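Local coordinates for protein cysteine desulfurase (Thermococcus onnurineus, PDB 5B89) that probably catalyses the pyridoxal-phosphate-dependent removal of sulfur from L-cysteine, passing it to a sulfur carrier and releasing L-alanine, at residues F102-N105 and T106-L110; V128-P131 and Y132-H135; L165-A168 and E169-K173; H182-N185 and A186-V189; V209-A212 and Q213-G216. All coordinates share one frame; numbering follows the deposited sequence.

How the contacts relate
Four of the five contacts line the pyridoxal phosphate site, and each lies at or after the end of a strand of the large mixed sheet. Contact 1 holds the phosphate, the histidine of contact 2 lies over the pyridine ring, contact 5 brings an aspartate to the ring nitrogen, and contact 4 reaches the bound alanine. Contacts 4 and 5 are closest, with centres about 10 Å apart; contacts 1 and 5 pack directly, Thr106 against Ala212, with centres about 12 Å apart. Contacts 2 and 4 meet where Tyr132 touches Leu187 and His134 touches Asn185. Contact 3, on the peripheral helix 165-172, lies about 28 Å from contact 1, centre to centre, and touches contact 2 through Val128.

Contact 1 of 5, residues F102-N105 and T106-L110; sequences FTKN and TSESL. With PLP (pyridoxal-5'-phosphate), chain G.
Glu108 OE1 is gripped by two donors of Lys104, the backbone N at 2.8 Å and the side-chain NZ at 2.9 Å, which come from opposite faces of the carboxylate plane. The glutamate reaches back over the strand end because its CG is anti to the backbone N (chi1 -180°) and the chain runs on extended, while the lysine curls at its outer torsions to close the salt bridge. A water joins the other oxygen, OE2, to Phe102 O. Nearby, Thr103 OG1 and Ser109 OG are hydrogen-bonded at 2.9 Å.

Asn105 is the N-cap of helix 106-117: its OD1 takes the N-H of Glu108 at 2.7 Å, a nearly straight bond (169°). The ND2 of the same amide is held by Thr288 O and Ala286 O of the second subunit. At this helix start Ser107 gives both its N, at 3.0 Å, and its OG, at 2.7 Å, to O3P of the cofactor, and OG is also bonded to Ser136. Lys104 and Glu108 form reciprocal salt bridges with their counterparts in the second subunit, so buried charges are shared across the dimer, and the helix N-terminus probably stabilises the phosphate charge.

Contact 2 of 5, residues V128-P131 and Y132-H135; sequences VTTP and YEHH. With PLP (pyridoxal-5'-phosphate), chain G.
A type I beta turn from Thr130 to Glu133, buried where strand 126-129 leaves the large sheet, makes this a local contact between side chains on the way to the cofactor. Thr130 OG1 is its polar centre. The hydroxyl donates to Glu133 OE2 at 2.6 Å, arriving on the anti side of the carboxylate and 22° out of its plane, and it accepts the backbone N-H of Tyr132 at 3.1 Å with an angle of 158°. One threonine oxygen thus ties together the backbone and a side chain of the turn. CG of Glu133 lies 3.2 Å from Thr129 OG1, and the bend at chi2 (-61°) then turns the carboxylate back to Thr130. The same carboxylate oxygen, OE2, also receives the backbone N of Gln181.

Next along the turn, Pro131 lies alongside Tyr132, the two pointing the same way. Its CG sits above the middle of the aromatic ring, 3.8 Å from the centroid of the Tyr132 ring, in a CH-pi contact over the face. A water joins two carbonyls of the turn, donating to Glu133 O at 2.8 Å and more weakly to Pro131 O.

Beyond the turn one face of the His134 ring lies over the pyridine of the cofactor, with CD2 of His134 3.7 Å from PLP C6. Thr129 OG1 is bonded to Ala179 O and Thr130 packs on Val180, both of the neighbouring strand 177-181, while Tyr132 bonds through OH to Asp158 O and packs against helix 378-384.

Contact 3 of 5, residues L165-A168 and E169-K173; sequences LSDA and EKKIK
Asp167 and Lys171, one turn apart on the amphipathic helix 165-172, form an i to i+4 salt bridge, and around them a packed face of the helix gives way to a solvent-facing one. Helix 165-172 lies at the edge of the large domain, far from the cofactor. On the packed face are Ala168 and Ile172, also one turn apart. The isoleucine sends CG1 and CD1 back over the preceding turn, so that CD1 of Ile172 comes 4.2 Å from CB of Ala168, and both residues pack on helix 193-203, Ala168 on Leu196 and Ile172 on Ile199. Beneath them the backbone bond from Ile172 N to Ala168 O measures 2.9 Å.

The other face carries Ser166, Glu169 and Lys170, all exposed, though Glu169 still touches Ile199. Lys170 runs extended along the helix surface, its aliphatic part passing Ser166 O, and Lys170 NZ stays 6.3 Å from Asp167 OD1, not in contact. A water sits on this side, donating to Ser166 O at 2.9 Å and to Glu169 OE1 at a longer 3.3 Å.

Between the two faces the salt bridge is fixed from both ends. Asp167 OD2 also accepts the backbone N of Glu156, and Lys171 NZ also donates to Phe154 O, so the pair fastens the helix to strand 151-154 and the residues after it. With the aspartate CG anti to its own N (chi1 -169°) and the lysine bent at chi2 and chi4, Lys171 NZ meets the syn lone pair of Asp167 OD2 at 2.7 Å.

Contact 4 of 5, residues H182-N185 and A186-V189; sequences HVSN and ALGV. With ALA (alanine), chain H; PLP (pyridoxal-5'-phosphate), chain G.
Ser184 and Asn185 turn their side chains to different tasks: the serine reaches across to residues 186-189, while the asparagine reaches for the substrate site. Ser184 OG, swung anti to the backbone N (chi1 172°), faces two successive amides and accepts from both, Leu187 N at 3.0 Å and Ala186 N at 3.2 Å. CB of the serine rests against Val189, with CG1 of the valine 3.5 Å from Ser184 CB. The backbone closes the turn with Gly188 N to Ser184 O at 2.9 Å and Ser184 N to Val189 O at 3.0 Å. With the serine OG bonds, the first of these gives the pattern of an ST motif. Gly188 adopts a positive phi (74°), a conformation glycine takes readily.

Asn185 turns the other way. Its CG lies between the backbone N and the carbonyl carbon, and its ND2 donates to the carboxylate O of the bound alanine at 2.7 Å, close to straight (160°); the same amide nitrogen is bonded to His375 O. Arg391 bonds both Asn185 O and the alanine, consistent with arginine and asparagine together holding this expected product. The turn follows strand 177-181 and precedes helix 193-203, with Ala186 and Leu187 packed on helix 378-384.

Contact 5 of 5, residues V209-A212 and Q213-G216; sequences VDAA and QSAG. With PLP (pyridoxal-5'-phosphate), chain G.
The pyridine-nitrogen side of the cofactor site is built by the end of strand 206-210 and the turn that follows it. Ala211 O is the acceptor that holds this turn: Ala215 N reaches it at 3.0 Å in a nearly straight bond (170°), and Ser214 adds two weaker ones, from N at 3.2 Å and from OG at 3.3 Å. The serine hydroxyl is placed for this by chi1 of 55°, which also sets Ser214 OG 3.3 Å from Ala211 CB. A water donates to both Ala212 O and Ala215 O, linking the two carbonyls.

Asp210 shapes an Asx turn, its OD1 accepting Ala212 N at 3.0 Å. That bond helps fix the rotation of the carboxylate; Asp210 OD2 lies 2.6 Å from PLP N1, the aspartate-to-pyridine pairing of fold-type I pyridoxal-phosphate enzymes. Ala212 presents its methyl to the ring, with CB 3.6 Å from PLP C2. Gln213 bends at chi2 to bring NE2 to the phenolic O3 of the cofactor; that bond is very short and its length doubtful, as O3 is crowded in the model. Gln213 NE2 also donates to Thr43 O.

Contact 1 of 5, residues F102-N105 and T106-L110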
# COMPACT_ATOMS: atom_id res chain seq x y z
N PHE B 102 -2.46 -8.93 2.54
CA PHE B 102 -2.79 -7.57 2.25
C PHE B 102 -1.74 -6.93 1.38
O PHE B 102 -0.53 -7.03 1.57
CB PHE B 102 -3.00 -6.77 3.54
CG PHE B 102 -4.21 -7.17 4.31
CD1 PHE B 102 -5.46 -6.97 3.75
CD2 PHE B 102 -4.16 -7.70 5.60
CE1 PHE B 102 -6.61 -7.32 4.42
CE2 PHE B 102 -5.33 -8.01 6.28
CZ PHE B 102 -6.55 -7.78 5.74
N THR B 103 -2.25 -6.19 0.40
CA THR B 103 -1.49 -5.44 -0.58
C THR B 103 -2.04 -4.01 -0.64
O THR B 103 -2.83 -3.65 0.14
CB THR B 103 -1.65 -6.06 -1.99
OG1 THR B 103 -3.00 -5.96 -2.38
CG2 THR B 103 -1.27 -7.52 -1.94
N LYS B 104 -1.58 -3.22 -1.61
CA LYS B 104 -2.10 -1.85 -1.71
C LYS B 104 -3.34 -1.71 -2.56
O LYS B 104 -4.08 -0.82 -2.42
CB LYS B 104 -1.03 -0.83 -2.13
CG LYS B 104 -0.90 -0.60 -3.59
CD LYS B 104 -0.07 0.64 -3.89
CE LYS B 104 1.36 0.29 -3.58
NZ LYS B 104 1.82 -0.93 -4.35
N ASN B 105 -3.52 -2.65 -3.47
CA ASN B 105 -4.63 -2.65 -4.41
C ASN B 105 -4.61 -3.93 -5.26
O ASN B 105 -3.73 -4.70 -5.15
CB ASN B 105 -4.59 -1.40 -5.33
CG ASN B 105 -3.28 -1.24 -6.09
OD1 ASN B 105 -2.63 -2.15 -6.42
ND2 ASN B 105 -2.92 -0.01 -6.31
N THR B 106 -5.61 -4.06 -6.10
CA THR B 106 -5.70 -5.26 -7.00
C THR B 106 -4.52 -5.34 -7.88
O THR B 106 -3.97 -6.40 -8.16
CB THR B 106 -6.97 -5.23 -7.83
OG1 THR B 106 -8.13 -5.35 -7.00
CG2 THR B 106 -7.02 -6.28 -8.85
N SER B 107 -4.08 -4.18 -8.39
CA SER B 107 -2.96 -4.13 -9.35
C SER B 107 -1.68 -4.71 -8.69
O SER B 107 -1.00 -5.59 -9.36
CB SER B 107 -2.69 -2.73 -9.80
OG SER B 107 -3.87 -2.21 -10.45
N GLU B 108 -1.36 -4.32 -7.47
CA GLU B 108 -0.23 -4.91 -6.73
C GLU B 108 -0.46 -6.43 -6.63
O GLU B 108 0.44 -7.22 -6.95
CB GLU B 108 0.01 -4.29 -5.38
CG GLU B 108 1.19 -4.91 -4.64
CD GLU B 108 1.32 -4.42 -3.18
OE1 GLU B 108 0.95 -3.29 -2.89
OE2 GLU B 108 2.00 -5.11 -2.40
N SER B 109 -1.66 -6.85 -6.18
CA SER B 109 -1.91 -8.28 -6.04
C SER B 109 -1.66 -9.08 -7.31
O SER B 109 -0.95 -10.13 -7.26
CB SER B 109 -3.35 -8.49 -5.66
OG SER B 109 -3.66 -7.94 -4.39
N LEU B 110 -2.12 -8.59 -8.46
CA LEU B 110 -1.92 -9.35 -9.71
C LEU B 110 -0.47 -9.34 -10.17
O LEU B 110 0.04 -10.36 -10.61
CB LEU B 110 -2.81 -8.78 -10.83
CG LEU B 110 -4.31 -8.97 -10.59
CD1 LEU B 110 -5.16 -8.12 -11.53
CD2 LEU B 110 -4.78 -10.43 -10.66
N1 PLP G . -9.28 -4.88 -12.49
C2 PLP G . -10.57 -4.47 -12.65
C2A PLP G . -11.59 -5.34 -13.33
C3 PLP G . -10.87 -3.18 -12.18
O3 PLP G . -12.14 -2.72 -12.31
C4 PLP G . -9.89 -2.40 -11.50
C4A PLP G . -10.29 -0.94 -11.06
C5 PLP G . -8.60 -2.97 -11.32
C6 PLP G . -8.29 -4.20 -11.83
C5A PLP G . -7.54 -2.12 -10.64
O4P PLP G . -7.91 -1.93 -9.24
P PLP G . -6.92 -1.00 -8.48
O1P PLP G . -7.52 -0.88 -7.17
O2P PLP G . -6.93 0.32 -9.25
O3P PLP G . -5.60 -1.61 -8.52
O HOH W 1 1.95 -6.72 -0.02

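Contact 2 of 5, residues V128-P131 and Y132-H135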
# COMPACT_ATOMS: atom_id res chain seq x y z
N VAL B 128 -3.56 -18.11 -20.66
CA VAL B 128 -4.83 -17.74 -21.32
C VAL B 128 -5.50 -16.64 -20.48
O VAL B 128 -5.59 -16.81 -19.29
CB VAL B 128 -5.72 -18.91 -21.48
CG1 VAL B 128 -7.10 -18.58 -22.05
CG2 VAL B 128 -5.02 -19.99 -22.34
N THR B 129 -6.04 -15.64 -21.17
CA THR B 129 -6.86 -14.63 -20.51
C THR B 129 -7.98 -14.24 -21.44
O THR B 129 -8.18 -14.84 -22.45
CB THR B 129 -5.96 -13.51 -20.06
OG1 THR B 129 -6.73 -12.59 -19.28
CG2 THR B 129 -5.49 -12.69 -21.22
N THR B 130 -8.75 -13.22 -21.07
CA THR B 130 -9.84 -12.68 -21.90
C THR B 130 -9.31 -11.51 -22.71
O THR B 130 -8.38 -10.85 -22.32
CB THR B 130 -11.10 -12.28 -21.10
OG1 THR B 130 -10.94 -10.94 -20.58
CG2 THR B 130 -11.45 -13.17 -20.04
N PRO B 131 -10.05 -11.09 -23.72
CA PRO B 131 -9.65 -9.92 -24.44
C PRO B 131 -10.21 -8.67 -23.84
O PRO B 131 -10.07 -7.66 -24.44
CB PRO B 131 -10.32 -10.08 -25.80
CG PRO B 131 -11.48 -10.94 -25.54
CD PRO B 131 -11.15 -11.80 -24.36
N TYR B 132 -10.83 -8.74 -22.69
CA TYR B 132 -11.45 -7.57 -22.12
C TYR B 132 -10.82 -7.10 -20.84
O TYR B 132 -11.39 -6.29 -20.14
CB TYR B 132 -12.93 -7.86 -21.83
CG TYR B 132 -13.71 -8.63 -22.87
CD1 TYR B 132 -14.15 -8.04 -24.01
CD2 TYR B 132 -14.08 -9.90 -22.65
CE1 TYR B 132 -14.90 -8.72 -24.94
CE2 TYR B 132 -14.82 -10.59 -23.56
CZ TYR B 132 -15.21 -9.99 -24.72
OH TYR B 132 -15.93 -10.70 -25.60
N GLU B 133 -9.66 -7.63 -20.55
CA GLU B 133 -9.02 -7.30 -19.32
C GLU B 133 -8.60 -5.85 -19.09
O GLU B 133 -8.18 -5.21 -19.98
CB GLU B 133 -7.80 -8.19 -19.15
CG GLU B 133 -8.07 -9.69 -19.12
CD GLU B 133 -8.97 -10.16 -17.97
OE1 GLU B 133 -8.72 -9.74 -16.84
OE2 GLU B 133 -9.90 -10.90 -18.23
N HIS B 134 -8.72 -5.40 -17.85
CA HIS B 134 -8.21 -4.13 -17.42
C HIS B 134 -6.68 -4.30 -17.54
O HIS B 134 -6.20 -5.39 -17.43
CB HIS B 134 -8.64 -3.91 -15.96
CG HIS B 134 -8.00 -2.75 -15.27
ND1 HIS B 134 -8.69 -1.61 -14.94
CD2 HIS B 134 -6.78 -2.61 -14.75
CE1 HIS B 134 -7.89 -0.80 -14.28
NE2 HIS B 134 -6.72 -1.38 -14.15
N HIS B 135 -5.95 -3.22 -17.73
CA HIS B 135 -4.51 -3.26 -17.94
C HIS B 135 -3.79 -3.96 -16.79
O HIS B 135 -2.71 -4.59 -17.02
CB HIS B 135 -3.95 -1.89 -18.14
CG HIS B 135 -4.52 -1.21 -19.37
ND1 HIS B 135 -4.63 0.16 -19.48
CD2 HIS B 135 -5.09 -1.73 -20.47
CE1 HIS B 135 -5.19 0.46 -20.66
NE2 HIS B 135 -5.54 -0.67 -21.25
N1 PLP G . -9.28 -4.88 -12.49
C2 PLP G . -10.57 -4.47 -12.65
C2A PLP G . -11.59 -5.34 -13.33
C3 PLP G . -10.87 -3.18 -12.18
O3 PLP G . -12.14 -2.72 -12.31
C4 PLP G . -9.89 -2.40 -11.50
C4A PLP G . -10.29 -0.94 -11.06
C5 PLP G . -8.60 -2.97 -11.32
C6 PLP G . -8.29 -4.20 -11.83
C5A PLP G . -7.54 -2.12 -10.64
O4P PLP G . -7.91 -1.93 -9.24
P PLP G . -6.92 -1.00 -8.48
O1P PLP G . -7.52 -0.88 -7.17
O2P PLP G . -6.93 0.32 -9.25
O3P PLP G . -5.60 -1.61 -8.52
O HOH W 2 -9.08 -5.04 -22.64

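Contact 3 of 5, residues L165-A168 and E169-K173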
# COMPACT_ATOMS: atom_id res chain seq x y z
N LEU B 165 -17.47 -20.15 -24.62
CA LEU B 165 -17.01 -21.14 -23.70
C LEU B 165 -16.43 -22.38 -24.36
O LEU B 165 -15.66 -23.05 -23.79
CB LEU B 165 -18.06 -21.46 -22.68
CG LEU B 165 -18.32 -20.31 -21.69
CD1 LEU B 165 -19.31 -20.76 -20.66
CD2 LEU B 165 -17.08 -19.75 -21.02
N SER B 166 -16.84 -22.63 -25.59
CA SER B 166 -16.30 -23.72 -26.37
C SER B 166 -14.87 -23.37 -26.72
O SER B 166 -14.02 -24.18 -26.58
CB SER B 166 -17.14 -23.95 -27.62
OG SER B 166 -18.34 -24.54 -27.22
N ASP B 167 -14.61 -22.17 -27.16
CA ASP B 167 -13.28 -21.72 -27.40
C ASP B 167 -12.46 -21.74 -26.07
O ASP B 167 -11.24 -22.05 -26.08
CB ASP B 167 -13.26 -20.32 -28.00
CG ASP B 167 -11.94 -19.93 -28.48
OD1 ASP B 167 -11.37 -20.61 -29.37
OD2 ASP B 167 -11.28 -18.95 -28.00
N ALA B 168 -13.10 -21.32 -24.96
CA ALA B 168 -12.39 -21.37 -23.67
C ALA B 168 -11.86 -22.75 -23.34
O ALA B 168 -10.77 -22.92 -22.91
CB ALA B 168 -13.28 -20.89 -22.55
N GLU B 169 -12.66 -23.77 -23.63
CA GLU B 169 -12.23 -25.12 -23.32
C GLU B 169 -11.06 -25.50 -24.18
O GLU B 169 -10.08 -26.09 -23.68
CB GLU B 169 -13.35 -26.06 -23.65
CG GLU B 169 -14.54 -26.10 -22.77
CD GLU B 169 -15.56 -27.15 -23.25
OE1 GLU B 169 -15.92 -27.14 -24.45
OE2 GLU B 169 -16.00 -27.96 -22.43
N LYS B 170 -11.09 -25.12 -25.42
CA LYS B 170 -10.00 -25.40 -26.30
C LYS B 170 -8.74 -24.71 -25.90
O LYS B 170 -7.72 -25.31 -25.90
CB LYS B 170 -10.32 -25.03 -27.73
CG LYS B 170 -11.37 -25.90 -28.31
CD LYS B 170 -11.98 -25.40 -29.61
CE LYS B 170 -13.00 -26.43 -30.08
NZ LYS B 170 -13.99 -26.02 -31.09
N LYS B 171 -8.82 -23.44 -25.58
CA LYS B 171 -7.65 -22.70 -25.21
C LYS B 171 -7.06 -23.09 -23.87
O LYS B 171 -5.89 -23.07 -23.72
CB LYS B 171 -7.97 -21.22 -25.19
CG LYS B 171 -8.33 -20.64 -26.56
CD LYS B 171 -7.42 -19.51 -26.88
CE LYS B 171 -7.47 -19.15 -28.35
NZ LYS B 171 -8.75 -18.52 -28.72
N ILE B 172 -7.91 -23.44 -22.93
CA ILE B 172 -7.46 -23.70 -21.53
C ILE B 172 -6.78 -25.10 -21.46
O ILE B 172 -5.89 -25.31 -20.64
CB ILE B 172 -8.59 -23.59 -20.54
CG1 ILE B 172 -9.03 -22.10 -20.50
CG2 ILE B 172 -8.19 -24.07 -19.17
CD1 ILE B 172 -10.31 -21.91 -19.70
N LYS B 173 -7.16 -26.02 -22.36
CA LYS B 173 -6.47 -27.33 -22.44
C LYS B 173 -5.00 -27.07 -22.76
O LYS B 173 -4.65 -26.36 -23.69
CB LYS B 173 -7.15 -28.22 -23.50
CG LYS B 173 -6.42 -29.58 -23.70
CD LYS B 173 -6.89 -30.27 -24.98
CE LYS B 173 -6.15 -31.59 -25.23
NZ LYS B 173 -6.28 -32.54 -24.09
O HOH W 3 -14.42 -26.94 -27.38

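Contact 4 of 5, residues H182-N185 and A186-V189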
# COMPACT_ATOMS: atom_id res chain seq x y z
N HIS B 182 -13.59 -11.28 -13.20
CA HIS B 182 -14.92 -11.68 -12.89
C HIS B 182 -15.95 -10.80 -13.59
O HIS B 182 -16.96 -11.29 -14.17
CB HIS B 182 -15.11 -11.67 -11.37
CG HIS B 182 -16.29 -12.31 -10.84
ND1 HIS B 182 -16.47 -12.49 -9.48
CD2 HIS B 182 -17.42 -12.81 -11.42
CE1 HIS B 182 -17.61 -13.09 -9.24
NE2 HIS B 182 -18.20 -13.30 -10.41
N VAL B 183 -15.77 -9.51 -13.49
CA VAL B 183 -16.59 -8.46 -14.14
C VAL B 183 -15.71 -7.49 -14.83
O VAL B 183 -14.74 -7.02 -14.32
CB VAL B 183 -17.38 -7.71 -13.03
CG1 VAL B 183 -18.21 -6.51 -13.62
CG2 VAL B 183 -18.30 -8.65 -12.27
N SER B 184 -16.07 -7.11 -16.09
CA SER B 184 -15.44 -6.09 -16.84
C SER B 184 -15.77 -4.67 -16.34
O SER B 184 -16.95 -4.37 -16.27
CB SER B 184 -15.88 -6.18 -18.28
OG SER B 184 -15.39 -5.04 -19.00
N ASN B 185 -14.76 -3.86 -16.06
CA ASN B 185 -14.96 -2.49 -15.61
C ASN B 185 -15.41 -1.58 -16.73
O ASN B 185 -15.74 -0.46 -16.46
CB ASN B 185 -13.65 -1.98 -15.01
CG ASN B 185 -12.54 -1.85 -16.03
OD1 ASN B 185 -12.22 -2.84 -16.75
ND2 ASN B 185 -11.94 -0.69 -16.11
N ALA B 186 -15.28 -1.97 -17.99
CA ALA B 186 -15.69 -1.13 -19.10
C ALA B 186 -17.00 -1.53 -19.65
O ALA B 186 -17.81 -0.64 -20.03
CB ALA B 186 -14.64 -1.20 -20.22
N LEU B 187 -17.23 -2.83 -19.85
CA LEU B 187 -18.46 -3.35 -20.34
C LEU B 187 -19.52 -3.81 -19.37
O LEU B 187 -20.71 -3.84 -19.69
CB LEU B 187 -18.22 -4.61 -21.25
CG LEU B 187 -17.31 -4.33 -22.41
CD1 LEU B 187 -16.88 -5.62 -23.10
CD2 LEU B 187 -18.09 -3.49 -23.44
N GLY B 188 -19.14 -4.12 -18.12
CA GLY B 188 -20.06 -4.67 -17.17
C GLY B 188 -20.48 -6.11 -17.32
O GLY B 188 -21.26 -6.63 -16.57
N VAL B 189 -19.83 -6.79 -18.25
CA VAL B 189 -20.09 -8.21 -18.36
C VAL B 189 -19.68 -9.01 -17.11
O VAL B 189 -18.54 -8.74 -16.62
CB VAL B 189 -19.45 -8.87 -19.64
CG1 VAL B 189 -18.00 -8.56 -19.82
CG2 VAL B 189 -19.81 -10.33 -19.71
N ALA H . -10.90 -0.22 -12.25
CA ALA H . -11.27 1.28 -12.11
C ALA H . -11.74 2.04 -13.37
O ALA H . -12.15 1.33 -14.32
CB ALA H . -10.22 2.18 -11.44
OXT ALA H . -11.85 3.32 -13.49
N1 PLP G . -9.28 -4.88 -12.49
C2 PLP G . -10.57 -4.47 -12.65
C2A PLP G . -11.59 -5.34 -13.33
C3 PLP G . -10.87 -3.18 -12.18
O3 PLP G . -12.14 -2.72 -12.31
C4 PLP G . -9.89 -2.40 -11.50
C4A PLP G . -10.29 -0.94 -11.06
C5 PLP G . -8.60 -2.97 -11.32
C6 PLP G . -8.29 -4.20 -11.83
C5A PLP G . -7.54 -2.12 -10.64
O4P PLP G . -7.91 -1.93 -9.24
P PLP G . -6.92 -1.00 -8.48
O1P PLP G . -7.52 -0.88 -7.17
O2P PLP G . -6.93 0.32 -9.25
O3P PLP G . -5.60 -1.61 -8.52

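Contact 5 of 5, residues V209-A212 and Q213-G216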
# COMPACT_ATOMS: atom_id res chain seq x y z
N VAL B 209 -8.14 -15.07 -10.51
CA VAL B 209 -9.40 -14.31 -10.68
C VAL B 209 -9.12 -12.81 -10.26
O VAL B 209 -8.73 -12.56 -9.11
CB VAL B 209 -10.56 -14.85 -9.90
CG1 VAL B 209 -11.82 -14.04 -10.09
CG2 VAL B 209 -10.83 -16.30 -10.29
N ASP B 210 -9.39 -11.90 -11.16
CA ASP B 210 -9.41 -10.45 -10.87
C ASP B 210 -10.82 -10.12 -10.47
O ASP B 210 -11.74 -9.99 -11.33
CB ASP B 210 -8.95 -9.62 -12.09
CG ASP B 210 -9.13 -8.09 -11.96
OD1 ASP B 210 -9.70 -7.71 -10.92
OD2 ASP B 210 -8.85 -7.37 -12.97
N ALA B 211 -11.09 -9.98 -9.15
CA ALA B 211 -12.39 -9.73 -8.57
C ALA B 211 -12.51 -8.23 -8.19
O ALA B 211 -13.38 -7.92 -7.35
CB ALA B 211 -12.65 -10.66 -7.42
N ALA B 212 -11.77 -7.38 -8.81
CA ALA B 212 -11.78 -5.96 -8.38
C ALA B 212 -13.16 -5.39 -8.59
O ALA B 212 -13.54 -4.52 -7.80
CB ALA B 212 -10.75 -5.18 -9.12
N GLN B 213 -13.90 -5.79 -9.60
CA GLN B 213 -15.23 -5.21 -9.85
C GLN B 213 -16.36 -6.01 -9.35
O GLN B 213 -17.54 -5.53 -9.35
CB GLN B 213 -15.43 -4.91 -11.28
CG GLN B 213 -14.64 -3.82 -11.74
CD GLN B 213 -14.86 -2.50 -10.92
OE1 GLN B 213 -15.93 -2.19 -10.24
NE2 GLN B 213 -13.79 -1.70 -10.98
N SER B 214 -16.12 -7.21 -8.89
CA SER B 214 -17.12 -8.03 -8.30
C SER B 214 -17.23 -7.95 -6.73
O SER B 214 -18.33 -8.00 -6.16
CB SER B 214 -17.00 -9.47 -8.66
OG SER B 214 -15.74 -9.99 -8.37
N ALA B 215 -16.10 -7.85 -6.03
CA ALA B 215 -16.13 -7.87 -4.60
C ALA B 215 -17.01 -6.73 -4.04
O ALA B 215 -16.85 -5.54 -4.47
CB ALA B 215 -14.73 -7.72 -4.08
N GLY B 216 -17.90 -7.09 -3.12
CA GLY B 216 -18.84 -6.09 -2.58
C GLY B 216 -20.07 -5.81 -3.38
O GLY B 216 -20.99 -5.08 -2.90
N1 PLP G . -9.28 -4.88 -12.49
C2 PLP G . -10.57 -4.47 -12.65
C2A PLP G . -11.59 -5.34 -13.33
C3 PLP G . -10.87 -3.18 -12.18
O3 PLP G . -12.14 -2.72 -12.31
C4 PLP G . -9.89 -2.40 -11.50
C4A PLP G . -10.29 -0.94 -11.06
C5 PLP G . -8.60 -2.97 -11.32
C6 PLP G . -8.29 -4.20 -11.83
C5A PLP G . -7.54 -2.12 -10.64
O4P PLP G . -7.91 -1.93 -9.24
P PLP G . -6.92 -1.00 -8.48
O1P PLP G . -7.52 -0.88 -7.17
O2P PLP G . -6.93 0.32 -9.25
O3P PLP G . -5.60 -1.61 -8.52
O HOH W 4 -15.84 -3.98 -6.44